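Local coordinates for SnoaL-like domain-containing protein (Novosphingobium aromaticivorans, PDB 2RFR) that is of unknown function but has the cystatin-like alpha+beta fold of the NTF2 superfamily and carries a SnoaL-like domain, at residues W44-E49 with K59-I64. Residues are numbered along the deposited sequence; the frame is centred on the assembly and turned at random.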
loop_
_atom_site.group_PDB
_atom_site.type_symbol
_atom_site.label_atom_id
_atom_site.label_comp_id
_atom_site.label_asym_id
_atom_site.label_seq_id
_atom_site.Cartn_x
_atom_site.Cartn_y
_atom_site.Cartn_z
ATOM N N TRP A 44 -20.067 -1.944 -0.881
ATOM C CA TRP A 44 -20.660 -2.897 -1.789
ATOM C C TRP A 44 -21.966 -2.417 -2.353
ATOM O O TRP A 44 -22.672 -1.610 -1.765
ATOM C CB TRP A 44 -20.960 -4.209 -1.039
ATOM C CG TRP A 44 -19.807 -5.206 -0.889
ATOM C CD1 TRP A 44 -19.579 -6.310 -1.613
ATOM C CD2 TRP A 44 -18.772 -5.165 0.152
ATOM N NE1 TRP A 44 -18.497 -6.969 -1.124
ATOM C CE2 TRP A 44 -17.992 -6.301 -0.030
ATOM C CE3 TRP A 44 -18.486 -4.324 1.223
ATOM C CZ2 TRP A 44 -16.916 -6.607 0.800
ATOM C CZ3 TRP A 44 -17.401 -4.625 2.041
ATOM C CH2 TRP A 44 -16.645 -5.766 1.827
ATOM N N VAL A 45 -22.307 -2.979 -3.506
ATOM C CA VAL A 45 -23.693 -2.942 -4.045
ATOM C C VAL A 45 -24.623 -3.576 -3.029
ATOM O O VAL A 45 -24.220 -4.345 -2.140
ATOM C CB VAL A 45 -23.781 -3.579 -5.441
ATOM C CG1 VAL A 45 -22.882 -2.834 -6.441
ATOM C CG2 VAL A 45 -23.512 -5.075 -5.414
ATOM N N GLU A 46 -25.919 -3.282 -3.168
ATOM C CA GLU A 46 -26.878 -3.741 -2.165
ATOM C C GLU A 46 -26.856 -5.240 -1.928
ATOM O O GLU A 46 -26.956 -5.683 -0.794
ATOM C CB GLU A 46 -28.329 -3.344 -2.565
ATOM C CG GLU A 46 -29.418 -3.984 -1.661
ATOM C CD GLU A 46 -29.312 -3.622 -0.177
ATOM O OE1 GLU A 46 -28.990 -2.475 0.140
ATOM O OE2 GLU A 46 -29.550 -4.499 0.685
ATOM N N ASP A 47 -26.757 -5.999 -3.010
ATOM C CA ASP A 47 -26.712 -7.452 -2.920
ATOM C C ASP A 47 -25.286 -8.023 -3.048
ATOM O O ASP A 47 -25.065 -9.147 -3.466
ATOM C CB ASP A 47 -27.644 -8.070 -3.960
ATOM C CG ASP A 47 -27.225 -7.845 -5.361
ATOM O OD1 ASP A 47 -26.392 -6.957 -5.610
ATOM O OD2 ASP A 47 -27.848 -8.495 -6.271
ATOM N N GLY A 48 -24.325 -7.230 -2.606
ATOM C CA GLY A 48 -22.925 -7.639 -2.640
ATOM C C GLY A 48 -22.630 -8.811 -1.726
ATOM O O GLY A 48 -23.358 -9.090 -0.780
ATOM N N GLU A 49 -21.502 -9.481 -1.984
ATOM C CA GLU A 49 -21.148 -10.658 -1.192
ATOM C C GLU A 49 -19.708 -10.551 -0.694
ATOM O O GLU A 49 -18.817 -10.027 -1.376
ATOM C CB GLU A 49 -21.266 -11.908 -2.051
ATOM C CG GLU A 49 -22.651 -12.176 -2.534
ATOM C CD GLU A 49 -22.640 -13.479 -3.268
ATOM O OE1 GLU A 49 -21.765 -13.711 -4.168
ATOM O OE2 GLU A 49 -23.589 -14.218 -3.067
ATOM N N LYS A 59 -24.187 -12.215 2.365
ATOM C CA LYS A 59 -24.882 -11.759 1.159
ATOM C C LYS A 59 -25.806 -10.595 1.484
ATOM O O LYS A 59 -26.737 -10.750 2.295
ATOM C CB LYS A 59 -25.703 -12.911 0.559
ATOM C CG LYS A 59 -24.887 -14.222 0.358
ATOM C CD LYS A 59 -25.567 -15.226 -0.491
ATOM C CE LYS A 59 -24.594 -16.313 -0.887
ATOM N NZ LYS A 59 -25.372 -17.382 -1.656
ATOM N N GLY A 60 -25.554 -9.456 0.856
ATOM C CA GLY A 60 -26.313 -8.259 1.068
ATOM C C GLY A 60 -25.697 -7.358 2.132
ATOM O O GLY A 60 -24.993 -7.803 3.029
ATOM N N ARG A 61 -26.019 -6.079 2.050
ATOM C CA ARG A 61 -25.396 -5.104 2.914
ATOM C C ARG A 61 -25.673 -5.415 4.389
ATOM O O ARG A 61 -24.789 -5.227 5.221
ATOM C CB ARG A 61 -25.826 -3.674 2.570
ATOM C CG ARG A 61 -25.184 -3.160 1.351
ATOM C CD ARG A 61 -25.599 -1.707 1.094
ATOM N NE ARG A 61 -24.961 -1.188 -0.089
ATOM C CZ ARG A 61 -25.314 -0.068 -0.648
ATOM N NH1 ARG A 61 -26.275 0.693 -0.098
ATOM N NH2 ARG A 61 -24.708 0.301 -1.760
ATOM N N ALA A 62 -26.890 -5.847 4.746
ATOM C CA ALA A 62 -27.191 -6.087 6.141
ATOM C C ALA A 62 -26.275 -7.171 6.687
ATOM O O ALA A 62 -25.737 -7.048 7.801
ATOM C CB ALA A 62 -28.686 -6.473 6.362
ATOM N N ALA A 63 -26.032 -8.234 5.921
ATOM C CA ALA A 63 -25.211 -9.340 6.360
ATOM C C ALA A 63 -23.735 -8.905 6.486
ATOM O O ALA A 63 -23.020 -9.347 7.376
ATOM C CB ALA A 63 -25.371 -10.537 5.449
ATOM N N ILE A 64 -23.289 -8.074 5.560
ATOM C CA ILE A 64 -21.906 -7.591 5.591
ATOM C C ILE A 64 -21.753 -6.694 6.805
ATOM O O ILE A 64 -20.794 -6.833 7.563
ATOM C CB ILE A 64 -21.523 -6.901 4.278
ATOM C CG1 ILE A 64 -21.499 -7.895 3.091
ATOM C CG2 ILE A 64 -20.141 -6.177 4.458
ATOM C CD1 ILE A 64 -21.343 -7.292 1.716
HETATM O O HOH W 1 -29.304 -5.688 3.027
#
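Arg-61 reaches across to the carbonyl of Trp-44. Its CB lies beside Glu-46 O. CG lies near the carbonyl oxygens of both Val-45 and Glu-46, and CD lies 3.6 Å from Glu-46 OE1. The chain is extended from CG to NE (chi2 -177°, chi3 179°), which carries the guanidinium to Trp-44 O. Arg-61 NE, 2.9 Å from Trp-44 O, and Arg-61 NH2, 2.8 Å from Trp-44 O, grip that one oxygen side-on; the oxygen lies close to the guanidinium plane. NH1 is 4.2 Å from Glu-46 OE1, which lies well out of that plane, so only charge links them. A leucine here would probably leave Trp-44 O without both donors and Glu-46 without a nearby positive charge. In this cystatin-like, NTF2-type fold, a type I turn from Val-45 to Gly-48 leads into strand 48-52, which pairs with edge strand 58-59. Gly-60 N donates to Gly-48 O at 2.8 Å, nearly straight. Gly-60 is the N-cap of helix 61-69, and Arg-61 N in its first turn donates to Glu-46 O. One turn on, Ile-64 CD1 sits over a face of the Trp-44 indole, 3.6 Å from the five-membered ring centroid. Just before the cap, Lys-59 runs alongside Glu-49 in a long salt bridge; Glu-49 OE1 pairs with Arg-136.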